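Local structure of ubiquinol-cytochrome C chaperone (Brucella abortus NCTC 8038, 6RWT) at residues A[66-71]-A[166-171]; A[113-118]-A[129-134]; A[28-33]-A[174-179]; A[37-42]-A[140-145]. The protein is a bacterial homolog of Cbp3 and, like it, probably acts as a chaperone for newly made cytochrome b in assembly of respiratory complex III. All blocks are in the same frame, centred on the assembly; numbering follows the deposited sequence.

Interaction 1 (A[66-71]-A[166-171])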
# COMPACT_ATOMS: atom_id res chain seq x y z
N PRO A 66 -10.19 1.68 -17.42
CA PRO A 66 -10.22 3.09 -16.99
C PRO A 66 -10.69 3.32 -15.55
O PRO A 66 -10.14 4.18 -14.86
CB PRO A 66 -11.21 3.75 -17.96
CG PRO A 66 -11.26 2.85 -19.13
CD PRO A 66 -11.02 1.47 -18.61
N ALA A 67 -11.68 2.55 -15.11
CA ALA A 67 -12.20 2.69 -13.74
C ALA A 67 -11.16 2.30 -12.68
O ALA A 67 -11.04 2.98 -11.66
CB ALA A 67 -13.48 1.89 -13.56
N LEU A 68 -10.43 1.20 -12.91
CA LEU A 68 -9.36 0.82 -11.97
C LEU A 68 -8.14 1.75 -12.03
O LEU A 68 -7.54 2.03 -10.99
CB LEU A 68 -8.93 -0.65 -12.16
CG LEU A 68 -9.99 -1.70 -11.84
CD1 LEU A 68 -9.41 -3.10 -12.05
CD2 LEU A 68 -10.53 -1.57 -10.43
N ASN A 69 -7.78 2.24 -13.21
CA ASN A 69 -6.70 3.22 -13.31
C ASN A 69 -7.06 4.52 -12.54
O ASN A 69 -6.21 5.08 -11.87
CB ASN A 69 -6.32 3.51 -14.78
CG ASN A 69 -5.57 2.35 -15.44
OD1 ASN A 69 -4.89 1.56 -14.78
ND2 ASN A 69 -5.70 2.25 -16.76
N ALA A 70 -8.32 4.95 -12.63
CA ALA A 70 -8.78 6.15 -11.90
C ALA A 70 -8.81 5.93 -10.39
O ALA A 70 -8.40 6.80 -9.62
CB ALA A 70 -10.15 6.58 -12.40
N LEU A 71 -9.30 4.77 -9.95
CA LEU A 71 -9.28 4.44 -8.52
C LEU A 71 -7.84 4.41 -7.98
O LEU A 71 -7.58 4.92 -6.87
CB LEU A 71 -10.00 3.11 -8.25
CG LEU A 71 -10.15 2.65 -6.79
CD1 LEU A 71 -10.77 3.74 -5.92
CD2 LEU A 71 -10.95 1.36 -6.70
N ALA A 166 -16.13 -5.73 -9.14
CA ALA A 166 -16.28 -5.66 -7.69
C ALA A 166 -15.27 -4.69 -7.06
O ALA A 166 -15.61 -3.93 -6.15
CB ALA A 166 -16.15 -7.03 -7.06
N LEU A 167 -14.03 -4.73 -7.55
CA LEU A 167 -12.97 -3.87 -7.02
C LEU A 167 -13.27 -2.39 -7.30
O LEU A 167 -13.12 -1.54 -6.42
CB LEU A 167 -11.61 -4.26 -7.61
CG LEU A 167 -10.37 -3.60 -7.02
CD1 LEU A 167 -10.29 -3.71 -5.50
CD2 LEU A 167 -9.13 -4.22 -7.65
N ALA A 168 -13.74 -2.09 -8.51
CA ALA A 168 -14.12 -0.71 -8.87
C ALA A 168 -15.32 -0.18 -8.06
O ALA A 168 -15.44 1.03 -7.86
CB ALA A 168 -14.39 -0.60 -10.36
N ALA A 169 -16.18 -1.09 -7.60
CA ALA A 169 -17.29 -0.76 -6.69
C ALA A 169 -16.88 -0.59 -5.21
O ALA A 169 -17.72 -0.24 -4.38
CB ALA A 169 -18.39 -1.81 -6.82
N GLY A 170 -15.60 -0.83 -4.89
CA GLY A 170 -15.06 -0.65 -3.55
C GLY A 170 -14.87 -1.92 -2.73
O GLY A 170 -14.49 -1.83 -1.56
N ASP A 171 -15.08 -3.10 -3.32
CA ASP A 171 -15.00 -4.37 -2.57
C ASP A 171 -13.58 -4.96 -2.50
O ASP A 171 -13.31 -6.05 -3.00
CB ASP A 171 -15.97 -5.41 -3.17
CG ASP A 171 -17.44 -4.99 -3.05
OD1 ASP A 171 -17.77 -4.07 -2.26
OD2 ASP A 171 -18.27 -5.62 -3.73

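Interaction 2 (A[113-118]-A[129-134])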
# COMPACT_ATOMS: atom_id res chain seq x y z
N GLY A 113 9.25 -0.89 -5.99
CA GLY A 113 9.46 -1.58 -7.27
C GLY A 113 10.01 -2.99 -7.13
O GLY A 113 9.61 -3.90 -7.87
N ALA A 114 10.92 -3.19 -6.17
CA ALA A 114 11.45 -4.52 -5.85
C ALA A 114 10.37 -5.51 -5.43
O ALA A 114 10.46 -6.69 -5.74
CB ALA A 114 12.53 -4.43 -4.78
N TYR A 115 9.34 -5.03 -4.72
CA TYR A 115 8.19 -5.88 -4.36
C TYR A 115 7.43 -6.36 -5.60
O TYR A 115 7.06 -7.53 -5.71
CB TYR A 115 7.19 -5.15 -3.42
CG TYR A 115 7.71 -4.61 -2.09
CD1 TYR A 115 8.82 -5.17 -1.45
CD2 TYR A 115 7.04 -3.56 -1.45
CE1 TYR A 115 9.26 -4.69 -0.22
CE2 TYR A 115 7.46 -3.08 -0.21
CZ TYR A 115 8.57 -3.63 0.40
OH TYR A 115 8.98 -3.14 1.62
N GLY A 116 7.20 -5.44 -6.54
CA GLY A 116 6.54 -5.77 -7.81
C GLY A 116 7.29 -6.80 -8.65
O GLY A 116 6.70 -7.75 -9.14
N ALA A 117 8.60 -6.61 -8.81
CA ALA A 117 9.43 -7.56 -9.57
C ALA A 117 9.44 -8.95 -8.91
O ALA A 117 9.31 -9.97 -9.60
CB ALA A 117 10.85 -7.04 -9.72
N ALA A 118 9.58 -8.98 -7.59
CA ALA A 118 9.57 -10.25 -6.85
C ALA A 118 8.23 -10.98 -6.96
O ALA A 118 8.21 -12.19 -7.20
CB ALA A 118 9.95 -10.03 -5.39
N ALA A 129 14.24 -10.54 0.88
CA ALA A 129 15.41 -9.65 0.82
C ALA A 129 15.01 -8.17 0.68
O ALA A 129 15.57 -7.31 1.37
CB ALA A 129 16.35 -10.06 -0.32
N ALA A 130 14.04 -7.88 -0.20
CA ALA A 130 13.52 -6.52 -0.38
C ALA A 130 12.83 -5.99 0.89
O ALA A 130 13.04 -4.84 1.30
CB ALA A 130 12.55 -6.47 -1.56
N LEU A 131 12.01 -6.83 1.51
CA LEU A 131 11.37 -6.47 2.79
C LEU A 131 12.40 -6.17 3.90
O LEU A 131 12.23 -5.20 4.64
CB LEU A 131 10.39 -7.56 3.23
CG LEU A 131 9.12 -7.73 2.39
CD1 LEU A 131 8.42 -9.04 2.71
CD2 LEU A 131 8.14 -6.57 2.60
N THR A 132 13.45 -6.99 3.99
CA THR A 132 14.52 -6.79 4.98
C THR A 132 15.25 -5.47 4.72
O THR A 132 15.44 -4.68 5.64
CB THR A 132 15.53 -7.98 4.99
OG1 THR A 132 14.84 -9.21 5.23
CG2 THR A 132 16.59 -7.81 6.08
N ARG A 133 15.63 -5.25 3.46
CA ARG A 133 16.31 -4.02 3.01
C ARG A 133 15.50 -2.77 3.39
O ARG A 133 16.05 -1.81 3.94
CB ARG A 133 16.51 -4.06 1.49
CG ARG A 133 17.49 -3.05 0.92
CD ARG A 133 18.07 -3.51 -0.42
NE ARG A 133 17.04 -3.63 -1.47
CZ ARG A 133 16.69 -4.74 -2.13
NH1 ARG A 133 17.26 -5.93 -1.91
NH2 ARG A 133 15.73 -4.66 -3.05
N ASN A 134 14.20 -2.80 3.11
CA ASN A 134 13.33 -1.63 3.33
C ASN A 134 12.92 -1.43 4.79
O ASN A 134 12.84 -0.28 5.24
CB ASN A 134 12.06 -1.72 2.45
CG ASN A 134 12.34 -1.44 0.97
OD1 ASN A 134 13.44 -1.03 0.57
ND2 ASN A 134 11.33 -1.69 0.14

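Interaction 3 (A[28-33]-A[174-179])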
# COMPACT_ATOMS: atom_id res chain seq x y z
N ALA A 28 -2.85 -2.17 7.23
CA ALA A 28 -1.50 -1.76 7.63
C ALA A 28 -1.29 -1.65 9.15
O ALA A 28 -0.15 -1.69 9.62
CB ALA A 28 -1.15 -0.43 6.97
N ARG A 29 -2.38 -1.50 9.92
CA ARG A 29 -2.35 -1.38 11.38
C ARG A 29 -2.48 -2.71 12.16
O ARG A 29 -2.49 -2.69 13.39
CB ARG A 29 -3.44 -0.40 11.86
CG ARG A 29 -3.16 1.05 11.50
CD ARG A 29 -4.31 1.97 11.86
NE ARG A 29 -3.99 3.37 11.63
CZ ARG A 29 -4.86 4.39 11.66
NH1 ARG A 29 -6.15 4.19 11.92
NH2 ARG A 29 -4.42 5.63 11.43
N GLN A 30 -2.57 -3.85 11.46
CA GLN A 30 -2.72 -5.17 12.14
C GLN A 30 -1.58 -5.39 13.15
O GLN A 30 -0.41 -5.18 12.82
CB GLN A 30 -2.79 -6.31 11.11
CG GLN A 30 -4.08 -6.32 10.28
CD GLN A 30 -4.04 -7.32 9.15
OE1 GLN A 30 -3.54 -7.05 8.05
NE2 GLN A 30 -4.58 -8.50 9.41
N LYS A 31 -1.95 -5.80 14.37
CA LYS A 31 -1.01 -5.81 15.51
C LYS A 31 0.17 -6.77 15.36
O LYS A 31 1.28 -6.46 15.82
CB LYS A 31 -1.76 -6.11 16.82
CG LYS A 31 -2.76 -5.05 17.23
CD LYS A 31 -2.11 -3.76 17.72
CE LYS A 31 -3.14 -2.73 18.15
NZ LYS A 31 -3.94 -3.18 19.33
N ARG A 32 -0.05 -7.90 14.69
CA ARG A 32 0.99 -8.93 14.54
C ARG A 32 2.27 -8.42 13.87
O ARG A 32 3.36 -8.88 14.20
CB ARG A 32 0.46 -10.16 13.78
CG ARG A 32 1.34 -11.40 13.92
CD ARG A 32 0.76 -12.61 13.21
NE ARG A 32 1.54 -13.83 13.50
CZ ARG A 32 1.36 -15.01 12.91
NH1 ARG A 32 0.44 -15.18 11.97
NH2 ARG A 32 2.13 -16.04 13.28
N PHE A 33 2.16 -7.45 12.95
CA PHE A 33 3.36 -6.89 12.31
C PHE A 33 4.33 -6.34 13.35
O PHE A 33 5.54 -6.54 13.25
CB PHE A 33 3.04 -5.75 11.33
CG PHE A 33 2.10 -6.11 10.20
CD1 PHE A 33 2.27 -7.26 9.44
CD2 PHE A 33 1.06 -5.23 9.85
CE1 PHE A 33 1.40 -7.56 8.39
CE2 PHE A 33 0.20 -5.53 8.81
CZ PHE A 33 0.37 -6.70 8.08
N TYR A 174 -7.88 -7.62 2.16
CA TYR A 174 -6.56 -8.21 2.40
C TYR A 174 -6.73 -9.45 3.28
O TYR A 174 -7.79 -9.66 3.89
CB TYR A 174 -5.63 -7.20 3.09
CG TYR A 174 -5.27 -6.02 2.20
CD1 TYR A 174 -6.17 -4.96 1.99
CD2 TYR A 174 -4.04 -5.96 1.54
CE1 TYR A 174 -5.84 -3.89 1.16
CE2 TYR A 174 -3.71 -4.90 0.71
CZ TYR A 174 -4.61 -3.86 0.51
OH TYR A 174 -4.30 -2.78 -0.32
N MET A 175 -5.68 -10.25 3.36
CA MET A 175 -5.69 -11.43 4.23
C MET A 175 -5.61 -11.01 5.70
O MET A 175 -5.10 -9.93 6.02
CB MET A 175 -4.53 -12.36 3.87
CG MET A 175 -4.54 -12.89 2.43
SD MET A 175 -5.99 -13.85 1.93
CE MET A 175 -5.83 -15.26 3.02
N ASP A 176 -6.17 -11.83 6.59
CA ASP A 176 -5.99 -11.68 8.05
C ASP A 176 -4.61 -12.24 8.41
O ASP A 176 -4.40 -13.45 8.39
CB ASP A 176 -7.11 -12.43 8.81
CG ASP A 176 -6.98 -12.37 10.35
OD1 ASP A 176 -6.01 -11.80 10.90
OD2 ASP A 176 -7.88 -12.93 11.03
N VAL A 177 -3.67 -11.35 8.74
CA VAL A 177 -2.30 -11.76 9.08
C VAL A 177 -2.21 -12.80 10.22
O VAL A 177 -1.28 -13.59 10.24
CB VAL A 177 -1.39 -10.53 9.34
CG1 VAL A 177 -1.72 -9.85 10.67
CG2 VAL A 177 0.09 -10.92 9.28
N ASP A 178 -3.19 -12.81 11.13
CA ASP A 178 -3.22 -13.80 12.24
C ASP A 178 -3.42 -15.26 11.79
O ASP A 178 -3.11 -16.19 12.54
CB ASP A 178 -4.31 -13.44 13.26
CG ASP A 178 -4.03 -12.14 13.99
OD1 ASP A 178 -2.86 -11.85 14.28
OD2 ASP A 178 -5.00 -11.40 14.28
N GLN A 179 -3.97 -15.45 10.59
CA GLN A 179 -4.15 -16.77 9.99
C GLN A 179 -2.96 -17.25 9.16
O GLN A 179 -2.99 -18.37 8.64
CB GLN A 179 -5.43 -16.78 9.13
CG GLN A 179 -6.69 -16.41 9.91
CD GLN A 179 -7.94 -16.37 9.03
OE1 GLN A 179 -7.90 -15.94 7.88
NE2 GLN A 179 -9.06 -16.81 9.59
O HOH W 1 -2.76 -8.95 14.09

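Interaction 4 (A[37-42]-A[140-145])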
# COMPACT_ATOMS: atom_id res chain seq x y z
N PHE A 37 6.25 -10.00 14.52
CA PHE A 37 7.16 -9.85 13.37
C PHE A 37 8.28 -8.82 13.58
O PHE A 37 9.21 -8.76 12.77
CB PHE A 37 6.40 -9.52 12.07
CG PHE A 37 5.48 -10.61 11.55
CD1 PHE A 37 5.30 -11.84 12.21
CD2 PHE A 37 4.76 -10.38 10.38
CE1 PHE A 37 4.44 -12.80 11.70
CE2 PHE A 37 3.90 -11.34 9.87
CZ PHE A 37 3.74 -12.55 10.53
N GLN A 38 8.18 -7.99 14.62
CA GLN A 38 9.20 -6.99 14.96
C GLN A 38 9.39 -5.89 13.89
O GLN A 38 10.49 -5.34 13.74
CB GLN A 38 10.55 -7.66 15.32
CG GLN A 38 10.46 -8.67 16.46
CD GLN A 38 10.02 -8.07 17.78
OE1 GLN A 38 9.20 -8.65 18.50
NE2 GLN A 38 10.56 -6.90 18.12
N VAL A 39 8.31 -5.56 13.18
CA VAL A 39 8.27 -4.30 12.41
C VAL A 39 8.30 -3.16 13.45
O VAL A 39 7.53 -3.19 14.41
CB VAL A 39 7.04 -4.18 11.48
CG1 VAL A 39 7.01 -2.81 10.80
CG2 VAL A 39 7.04 -5.28 10.43
N PRO A 40 9.19 -2.17 13.28
CA PRO A 40 9.26 -1.11 14.30
C PRO A 40 7.96 -0.30 14.41
O PRO A 40 7.40 0.10 13.38
CB PRO A 40 10.42 -0.23 13.81
CG PRO A 40 11.20 -1.09 12.88
CD PRO A 40 10.20 -1.97 12.22
N ASP A 41 7.47 -0.06 15.63
CA ASP A 41 6.26 0.76 15.84
C ASP A 41 6.73 2.21 16.01
O ASP A 41 6.70 2.77 17.11
CB ASP A 41 5.46 0.25 17.05
CG ASP A 41 4.07 0.89 17.17
OD1 ASP A 41 3.73 1.79 16.36
OD2 ASP A 41 3.31 0.47 18.07
N THR A 42 7.15 2.79 14.88
CA THR A 42 7.78 4.10 14.81
C THR A 42 7.20 4.84 13.61
O THR A 42 6.54 4.22 12.76
CB THR A 42 9.31 3.98 14.64
OG1 THR A 42 9.59 3.39 13.36
CG2 THR A 42 9.92 3.11 15.77
N GLU A 140 21.24 -8.23 9.36
CA GLU A 140 21.66 -8.98 8.17
C GLU A 140 20.74 -10.18 7.92
O GLU A 140 20.56 -10.59 6.77
CB GLU A 140 23.13 -9.42 8.25
CG GLU A 140 23.74 -9.69 6.87
CD GLU A 140 25.21 -10.10 6.93
OE1 GLU A 140 25.99 -9.49 7.69
OE2 GLU A 140 25.59 -11.03 6.18
N PHE A 141 20.17 -10.74 8.99
CA PHE A 141 19.08 -11.72 8.88
C PHE A 141 17.90 -11.31 9.77
O PHE A 141 18.06 -11.14 10.98
CB PHE A 141 19.56 -13.12 9.26
CG PHE A 141 18.49 -14.17 9.19
CD1 PHE A 141 17.97 -14.56 7.96
CD2 PHE A 141 17.98 -14.74 10.35
CE1 PHE A 141 16.97 -15.52 7.88
CE2 PHE A 141 16.97 -15.70 10.28
CZ PHE A 141 16.47 -16.09 9.04
N TRP A 142 16.71 -11.18 9.16
CA TRP A 142 15.47 -10.87 9.88
C TRP A 142 14.62 -12.15 9.95
O TRP A 142 14.07 -12.56 8.93
CB TRP A 142 14.71 -9.76 9.15
CG TRP A 142 13.38 -9.33 9.77
CD1 TRP A 142 12.96 -9.53 11.05
CD2 TRP A 142 12.35 -8.57 9.12
NE1 TRP A 142 11.71 -8.97 11.23
CE2 TRP A 142 11.32 -8.37 10.06
CE3 TRP A 142 12.19 -8.04 7.82
CZ2 TRP A 142 10.14 -7.67 9.76
CZ3 TRP A 142 11.03 -7.35 7.52
CH2 TRP A 142 10.01 -7.17 8.49
N PRO A 143 14.53 -12.79 11.14
CA PRO A 143 13.80 -14.07 11.27
C PRO A 143 12.37 -14.11 10.73
O PRO A 143 11.95 -15.16 10.24
CB PRO A 143 13.80 -14.32 12.79
CG PRO A 143 15.02 -13.63 13.28
CD PRO A 143 15.21 -12.43 12.40
N HIS A 144 11.65 -12.99 10.80
CA HIS A 144 10.25 -12.93 10.36
C HIS A 144 10.01 -12.39 8.94
O HIS A 144 8.86 -12.25 8.52
CB HIS A 144 9.42 -12.16 11.40
CG HIS A 144 9.36 -12.84 12.73
ND1 HIS A 144 10.24 -12.54 13.76
CD2 HIS A 144 8.55 -13.81 13.21
CE1 HIS A 144 9.96 -13.30 14.80
NE2 HIS A 144 8.94 -14.08 14.50
N ALA A 145 11.07 -12.11 8.19
CA ALA A 145 10.94 -11.63 6.79
C ALA A 145 10.19 -12.61 5.88
O ALA A 145 9.37 -12.18 5.07
CB ALA A 145 12.30 -11.30 6.19

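Interaction 1 (A[66-71]-A[166-171])
Leu68, Leu71 and Ala67, on the first turns of helix 66-89, meet Leu167 and Ala168 near the end of the short helix 164-168 in a largely buried apolar contact without a hydrogen bond across it. The backbones come nearest at Leu68 and Ala168, whose CA atoms are 5.9 Å apart. Leu68 carries much of the packing through one methyl: its CD2 lies 3.8 Å from the backbone N of Ala168 and 4.0 Å from CG of Leu167, and the two leucine side chains cross at about a right angle. Leu71 works differently. With CG anti to the backbone N (chi1 -176°), its CD2 reaches the backbone of the other helix and stops 3.6 Å from the carbonyl O of Leu167. That same oxygen accepts the 3.0 Å bond from Gly170 N, part of the Schellman motif that ends the helix. Gly170 takes a positive phi of 103° there, and Asp171 N closes the motif on Ala166 O at 3.0 Å. At the more open side, CB of Ala67 and CB of Ala168 make a looser touch at 4.2 Å. Helix 43-61 completes the packing: Leu68 and Leu167 both touch Arg60, and Leu71 and Leu167 both touch Met61, which places the contact where the start of helix 66-89, the end of helix 164-168 and the last turn of helix 43-61 come together.

Interaction 2 (A[113-118]-A[129-134])
Tyr115 and Asn134 share the hydrogen bond of this contact: Asn134 ND2 donates to Tyr115 OH at 3.1 Å, nearly straight at 162°, with the hydroxyl oxygen in the amide plane. The ring and amide planes stand 68° apart. Asn134 ND2 also donates to the carbonyl O of Arg111, so two acceptors fix the rotation of the amide. Apolar groups gather round the phenol. CD2 of Leu131 approaches Tyr115 CE1 obliquely to 3.6 Å, while CB of Ala130 lies at the ring edge, 4.0 Å from Tyr115 CD1. The methyls of Ala114 and Ala130 meet at 3.8 Å between CB atoms, where the two backbones are nearest. Toward solvent, the Arg133 chain bends at chi3 and brings the edge of its guanidinium to Ala114, NH2 to CB 3.6 Å. The segment axes run antiparallel at 170° and approach to 9.6 Å, which makes this a helical hairpin of helices 100-120 and 124-135, joined by a short connection. Helix 43-61 packs against it, through Leu52 on Tyr115 and Glu48 on Asn134, and helix 145-161 adds Leu148 against Leu131.

Interaction 3 (A[28-33]-A[174-179])
Two irregular backbones pass each other, closest at Arg32 and Asp178 with CA atoms 6.8 Å apart; residues 31-33 keep helical angles but lack i to i+4 bonds, and 177-179 form a 3-10 turn. Val177 wedges between Gln30, Arg32 and Phe33. Its CG1 sits between the backbone N and the carbonyl carbon (chi1 72°), facing CB of Gln30 at 3.7 Å and CB of Arg32 at 3.8 Å, while CG2 meets CE1 of Phe33 at 3.7 Å, oblique to the ring. The extended Arg32 chain runs past Asp178 in the opposite direction and delivers NH1 to Val177 O at 2.9 Å. This bond is bent, 147° at the hydrogen, and the oxygen lies in the guanidinium plane. NH1 also donates to Val180 O and NE to Gln36 OE1, tying the guanidinium both to the C-terminal chain and to Gln36 of its own loop. The turn itself is started by an Asx turn: Asp176 OD1 accepts from Asp178 N, met from above the carboxylate plane, and Gln179 N bonds back to Asp176 O. These local bonds shape the chain that packs on the loop linking helices 2-28 and 43-61. One water spans the segments, accepting from Arg32 N at 3.0 Å and donating to Asp178 OD1 at 2.9 Å. Helix 145-161 backs the contact through Tyr151, which touches Gln30 and Val177 and meets the Phe33 ring edge-to-face.

Interaction 4 (A[37-42]-A[140-145])
Trp142 NE1 donates to the carbonyl O of Phe37 at 2.9 Å, the one hydrogen bond between these two loops. The oxygen lies in the indole plane and is approached nearly along the C=O axis (168°), although the angle at the hydrogen is only 140°. The ring explains this: the oxygen lies beside the NE1-CE2-CZ2 edge, with CZ2 only 3.3 Å from it. With CG anti to the backbone N (chi1 180°), the indole of Trp142 lies with one face under His144 CA and Ala145 N and its NE1 edge toward Phe37. Further along that edge, CG2 of Val39 packs 4.0 Å from both CZ2 and CH2 of Trp142. His144 covers Phe37 from the other loop. A CH-pi contact puts CA of Phe37 over one imidazole face, 4.2 Å from its centroid, whereas the two rings, nearly parallel, are displaced so far (centroids 5.8 Å apart) that little stacking results; their nearest atoms are Phe37 CD1 and His144 CD2 at 3.9 Å. Thr132, Ile135 and Arg136 also touch the indole, and on the Phe37 side Tyr147 meets the ring. His144 and Trp142 are set by a type I beta turn, Trp142 to Ala145, closed by Ala145 N on Trp142 O. The whole is a contact between two interhelical loops of an all-helical fold, joining the approach to helix 43-61 with the beta turn that leads into helix 145-161.

How the interactions relate
Interactions 1 and 4 are both buried but lie on opposite sides of the chain's centre, about 33 Å apart between centres; the first is purely apolar packing of helix ends, the second centres on an indole-carbonyl bond between loops. Interactions 2 and 3 are partly buried and mix apolar contacts with polar ones, interaction 3 adding a water. Interactions 2 and 4 touch where Thr132 and Leu131 meet Trp142 and Ala145. Interactions 3 and 4 share the connection between helices 2-28 and 43-61: Phe33 O and Val39 N lie 2.9 Å apart, a probable hydrogen bond. Helix 43-61 borders interactions 1, 2 and 3, and segment 37-42 of interaction 4 runs into its start.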